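Local structure of acetylornithine aminotransferase (Aquifex aeolicus, 2EH6) at residues A[117-122]-A[170-175]; A[341-346]-A[369-374]. The protein catalyses the pyridoxal-phosphate-dependent transfer of an amino group from N(2)-acetyl-L-ornithine to 2-oxoglutarate, a step of arginine biosynthesis. One frame throughout, in Å; residues are numbered along the deposited sequence.

Contact 1 (A[117-122]-A[170-175]); sequences KWKFIS and DEETAG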
# COMPACT_ATOMS: atom_id res chain seq x y z
N LYS A 117 27.44 3.15 1.12
CA LYS A 117 26.88 2.45 -0.02
C LYS A 117 25.41 2.82 -0.09
O LYS A 117 24.65 2.52 0.82
CB LYS A 117 27.02 0.93 0.15
CG LYS A 117 28.45 0.45 0.26
CD LYS A 117 28.50 -1.06 0.33
CE LYS A 117 29.92 -1.58 0.26
NZ LYS A 117 29.94 -3.05 0.09
N TRP A 118 25.01 3.48 -1.17
CA TRP A 118 23.62 3.90 -1.30
C TRP A 118 23.05 3.72 -2.70
O TRP A 118 21.88 4.02 -2.93
CB TRP A 118 23.47 5.36 -0.87
CG TRP A 118 24.42 6.25 -1.62
CD1 TRP A 118 25.74 6.46 -1.33
CD2 TRP A 118 24.15 6.95 -2.84
NE1 TRP A 118 26.31 7.25 -2.30
CE2 TRP A 118 25.36 7.57 -3.24
CE3 TRP A 118 23.02 7.11 -3.64
CZ2 TRP A 118 25.46 8.34 -4.40
CZ3 TRP A 118 23.12 7.88 -4.80
CH2 TRP A 118 24.34 8.48 -5.17
N LYS A 119 23.87 3.23 -3.63
CA LYS A 119 23.42 3.02 -5.00
C LYS A 119 22.86 1.62 -5.20
O LYS A 119 23.16 0.69 -4.45
CB LYS A 119 24.58 3.23 -5.98
CG LYS A 119 25.20 4.62 -5.93
CD LYS A 119 26.28 4.75 -7.00
CE LYS A 119 26.96 6.11 -6.92
NZ LYS A 119 28.00 6.26 -7.98
N PHE A 120 22.06 1.47 -6.24
CA PHE A 120 21.46 0.18 -6.55
C PHE A 120 21.55 -0.07 -8.04
O PHE A 120 21.45 0.85 -8.85
CB PHE A 120 19.99 0.15 -6.13
CG PHE A 120 19.78 0.20 -4.65
CD1 PHE A 120 19.82 -0.96 -3.89
CD2 PHE A 120 19.56 1.41 -4.02
CE1 PHE A 120 19.64 -0.91 -2.51
CE2 PHE A 120 19.39 1.48 -2.65
CZ PHE A 120 19.43 0.31 -1.89
N ILE A 121 21.74 -1.34 -8.38
CA ILE A 121 21.78 -1.75 -9.76
C ILE A 121 20.56 -2.63 -9.96
O ILE A 121 20.39 -3.63 -9.26
CB ILE A 121 23.04 -2.60 -10.07
CG1 ILE A 121 24.30 -1.73 -9.93
CG2 ILE A 121 22.93 -3.19 -11.48
CD1 ILE A 121 25.59 -2.50 -10.15
N SER A 122 19.69 -2.26 -10.89
CA SER A 122 18.52 -3.07 -11.19
C SER A 122 18.65 -3.42 -12.66
O SER A 122 19.69 -3.15 -13.26
CB SER A 122 17.22 -2.31 -10.90
OG SER A 122 17.12 -1.13 -11.68
N ASP A 170 30.32 -0.34 -8.21
CA ASP A 170 31.45 0.35 -7.59
C ASP A 170 31.35 0.13 -6.09
O ASP A 170 30.49 -0.62 -5.63
CB ASP A 170 31.45 1.84 -7.93
CG ASP A 170 30.15 2.53 -7.57
OD1 ASP A 170 29.73 2.46 -6.40
OD2 ASP A 170 29.54 3.15 -8.47
N GLU A 171 32.22 0.79 -5.32
CA GLU A 171 32.24 0.61 -3.87
C GLU A 171 31.09 1.34 -3.15
O GLU A 171 30.89 1.22 -1.95
CB GLU A 171 33.60 1.07 -3.33
CG GLU A 171 33.92 2.53 -3.66
CD GLU A 171 34.26 2.66 -5.12
OE1 GLU A 171 35.04 1.86 -5.62
OE2 GLU A 171 33.75 3.58 -5.76
N GLU A 172 30.33 2.15 -3.91
CA GLU A 172 29.19 2.85 -3.30
C GLU A 172 27.86 2.12 -3.58
O GLU A 172 26.78 2.58 -3.26
CB GLU A 172 29.13 4.27 -3.86
CG GLU A 172 30.25 5.17 -3.32
CD GLU A 172 30.09 6.57 -3.86
OE1 GLU A 172 29.07 7.20 -3.56
OE2 GLU A 172 31.00 7.05 -4.53
N THR A 173 27.98 0.95 -4.25
CA THR A 173 26.79 0.15 -4.53
C THR A 173 26.31 -0.60 -3.29
O THR A 173 27.03 -1.38 -2.68
CB THR A 173 27.14 -0.86 -5.62
OG1 THR A 173 27.61 -0.17 -6.78
CG2 THR A 173 25.90 -1.68 -6.00
N ALA A 174 25.06 -0.34 -2.90
CA ALA A 174 24.49 -0.96 -1.71
C ALA A 174 23.90 -2.32 -2.01
O ALA A 174 23.93 -3.22 -1.17
CB ALA A 174 23.42 -0.04 -1.11
N GLY A 175 23.35 -2.47 -3.21
CA GLY A 175 22.76 -3.75 -3.56
C GLY A 175 22.30 -3.87 -5.00
O GLY A 175 22.28 -2.89 -5.75
O HOH W 1 29.80 -2.07 -2.87
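Trp118 and Lys119 both give their backbone N-H to Glu172 O, at 2.9 Å from Trp118 N and 3.0 Å from Lys119 N, the second bond being much the straighter. Further on, Lys119 O accepts from Ala174 N at 2.7 Å and weakly from Gly175 N, while Ile121 N donates to Gly175 O. These parallel bridges pair Lys119 with Thr173 and Phe120 with Gly175; the extra residue, Ala174, makes a beta bulge.

Side-chain polar contacts flank this ladder. In the Trp118 conformer described here, one of two modelled, NE1 makes a bent bond of 3.0 Å to the anti lone pair of Glu172 OE1, which sits 27° out of the indole plane. Lys119 lays CG over the centre of that indole, and its extended chain carries NZ to Asp170 OD2, 3.5 Å away, in a salt bridge. Asp170 OD1 accepts from Glu172 N, an Asx turn within the type I beta turn Asp170-Thr173.

Lys117, in the loop entering the strand, suits its place because its long aliphatic chain lines carbonyls before ending in a charge: CG lies 3.4 Å from Glu171 O, CD 3.4 Å from Thr173 O, and NZ weakly holds a water shared with Asp170 O and Thr173 O. An alanine here is likely to leave that water without its ammonium partner and uncover Glu171 O.

Strand 119-123 lies between strands 173-178 and 154-157; helix 95-112 packs on Phe120, and Pro149 of the second subunit meets Trp118.

Contact 2 (A[341-346]-A[369-374]); sequences LLINCT and SVLREI
Leu341 and Val370 join strand 341-346 to helix 361-374, an alpha/beta packing in which the last helix of this class-III aminotransferase lies against the mixed sheet containing strands 29-32 and 350-353. The contact is wholly apolar: branched aliphatic side chains suit it, since their methyl groups can fill the space between strand and helix and need no polar partner.

Leu341 can be followed outward. Its CB, directed toward the helix, already lies 4.0 Å from Val370 CG1. CG stands anti to the backbone N (chi1 176°), which sends the branch alongside Val370, the two side chains running antiparallel, each beside the other. CD2 is the branch that does the touching: it comes to 3.8 Å from Val370 CG1 and 3.9 Å from Val370 CB, and it also approaches Leu371 CD2 at 4.4 Å. One leucine methyl therefore bridges two successive helix residues.

Two residues along the strand, Ile343 also points toward the helix, whereas the intervening Leu342 packs on Tyr67 of the second subunit. Leu351 and Phe353 of strand 350-353 and Ala336 of helix 330-338 pack around Ile343. Farther along, Cys345 forms a disulfide with Cys329, a covalent tie to the region just before helix 330-338.

The long arm of Ile343 is extended (chi2 -179°), and this brings its terminal CD1 up against two side chains three residues apart on the helix: CD1 lies 4.3 Å from Leu371 CD2 and 4.5 Å from Ile374 CD1.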
# COMPACT_ATOMS: atom_id res chain seq x y z
N LEU A 341 -12.25 -16.76 -22.29
CA LEU A 341 -10.92 -17.02 -21.73
C LEU A 341 -10.20 -15.71 -21.45
O LEU A 341 -10.08 -14.86 -22.33
CB LEU A 341 -10.06 -17.86 -22.68
CG LEU A 341 -8.62 -18.07 -22.17
CD1 LEU A 341 -8.65 -18.98 -20.95
CD2 LEU A 341 -7.76 -18.68 -23.27
N LEU A 342 -9.73 -15.56 -20.21
CA LEU A 342 -9.00 -14.37 -19.81
C LEU A 342 -7.50 -14.61 -19.87
O LEU A 342 -6.96 -15.44 -19.12
CB LEU A 342 -9.36 -13.97 -18.38
CG LEU A 342 -10.83 -13.72 -18.02
CD1 LEU A 342 -10.93 -13.34 -16.55
CD2 LEU A 342 -11.39 -12.61 -18.90
N ILE A 343 -6.83 -13.90 -20.78
CA ILE A 343 -5.38 -14.00 -20.91
C ILE A 343 -4.85 -12.57 -20.86
O ILE A 343 -5.62 -11.61 -20.92
CB ILE A 343 -4.96 -14.69 -22.24
CG1 ILE A 343 -5.58 -13.97 -23.44
CG2 ILE A 343 -5.37 -16.15 -22.22
CD1 ILE A 343 -5.22 -14.60 -24.78
N ASN A 344 -3.53 -12.43 -20.75
CA ASN A 344 -2.92 -11.11 -20.67
C ASN A 344 -1.84 -10.89 -21.72
O ASN A 344 -1.17 -11.82 -22.15
CB ASN A 344 -2.35 -10.90 -19.26
CG ASN A 344 -1.64 -9.58 -19.10
OD1 ASN A 344 -0.41 -9.51 -19.09
ND2 ASN A 344 -2.41 -8.50 -18.98
N CYS A 345 -1.68 -9.64 -22.14
CA CYS A 345 -0.68 -9.28 -23.14
C CYS A 345 0.27 -8.26 -22.51
O CYS A 345 -0.17 -7.22 -22.03
CB CYS A 345 -1.35 -8.67 -24.37
SG CYS A 345 -0.21 -8.06 -25.66
N THR A 346 1.56 -8.58 -22.53
CA THR A 346 2.54 -7.68 -21.95
C THR A 346 3.76 -7.59 -22.86
O THR A 346 3.94 -8.41 -23.77
CB THR A 346 2.95 -8.18 -20.54
OG1 THR A 346 3.62 -7.12 -19.83
CG2 THR A 346 3.87 -9.39 -20.63
N SER A 369 -7.35 -25.12 -26.18
CA SER A 369 -8.28 -25.21 -27.30
C SER A 369 -8.60 -23.82 -27.84
O SER A 369 -8.55 -23.57 -29.04
CB SER A 369 -9.56 -25.92 -26.88
OG SER A 369 -10.41 -26.15 -27.99
N VAL A 370 -8.93 -22.90 -26.93
CA VAL A 370 -9.26 -21.53 -27.32
C VAL A 370 -8.07 -20.88 -28.01
O VAL A 370 -8.22 -20.18 -29.02
CB VAL A 370 -9.65 -20.69 -26.09
CG1 VAL A 370 -9.74 -19.22 -26.48
CG2 VAL A 370 -10.97 -21.18 -25.53
N LEU A 371 -6.88 -21.10 -27.47
CA LEU A 371 -5.66 -20.54 -28.04
C LEU A 371 -5.43 -21.08 -29.45
O LEU A 371 -5.07 -20.34 -30.36
CB LEU A 371 -4.46 -20.87 -27.14
CG LEU A 371 -4.45 -20.16 -25.79
CD1 LEU A 371 -3.28 -20.66 -24.95
CD2 LEU A 371 -4.34 -18.66 -26.01
N ARG A 372 -5.63 -22.39 -29.61
CA ARG A 372 -5.44 -23.02 -30.91
C ARG A 372 -6.37 -22.38 -31.94
O ARG A 372 -5.99 -22.17 -33.09
CB ARG A 372 -5.73 -24.53 -30.81
CG ARG A 372 -5.47 -25.31 -32.10
CD ARG A 372 -5.61 -26.81 -31.87
NE ARG A 372 -5.15 -27.61 -33.01
CZ ARG A 372 -5.85 -27.82 -34.13
NH1 ARG A 372 -7.05 -27.29 -34.28
NH2 ARG A 372 -5.34 -28.58 -35.09
N GLU A 373 -7.59 -22.06 -31.51
CA GLU A 373 -8.57 -21.46 -32.41
C GLU A 373 -8.36 -19.98 -32.73
O GLU A 373 -8.85 -19.50 -33.75
CB GLU A 373 -9.98 -21.66 -31.86
CG GLU A 373 -10.46 -23.11 -31.86
CD GLU A 373 -10.42 -23.73 -33.26
OE1 GLU A 373 -11.10 -23.21 -34.17
OE2 GLU A 373 -9.70 -24.74 -33.44
N ILE A 374 -7.64 -19.25 -31.88
CA ILE A 374 -7.44 -17.83 -32.13
C ILE A 374 -6.05 -17.42 -32.62
O ILE A 374 -5.92 -16.46 -33.37
CB ILE A 374 -7.76 -16.98 -30.87
CG1 ILE A 374 -6.73 -17.24 -29.77
CG2 ILE A 374 -9.17 -17.30 -30.37
CD1 ILE A 374 -6.93 -16.39 -28.53

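Overall arrangement
Contact 1 closes before contact 2 opens along the chain, and the two lie on opposite sides of its centre, with their own centres 41 Å apart and their nearest atoms about 17 Å apart. They share no strand or helix. Contact 1 joins two neighbouring parallel strands of the seven-stranded sheet that also holds strand 208-212, which ends at Asp212 of the cofactor pocket; contact 2 sets the C-terminal helix against the other mixed sheet, away from the cofactor pocket and the other known sites. Trp118 of contact 1 and Leu342 and Asn344 of contact 2 each touch the second subunit, so both contacts reach the interface of the homodimer.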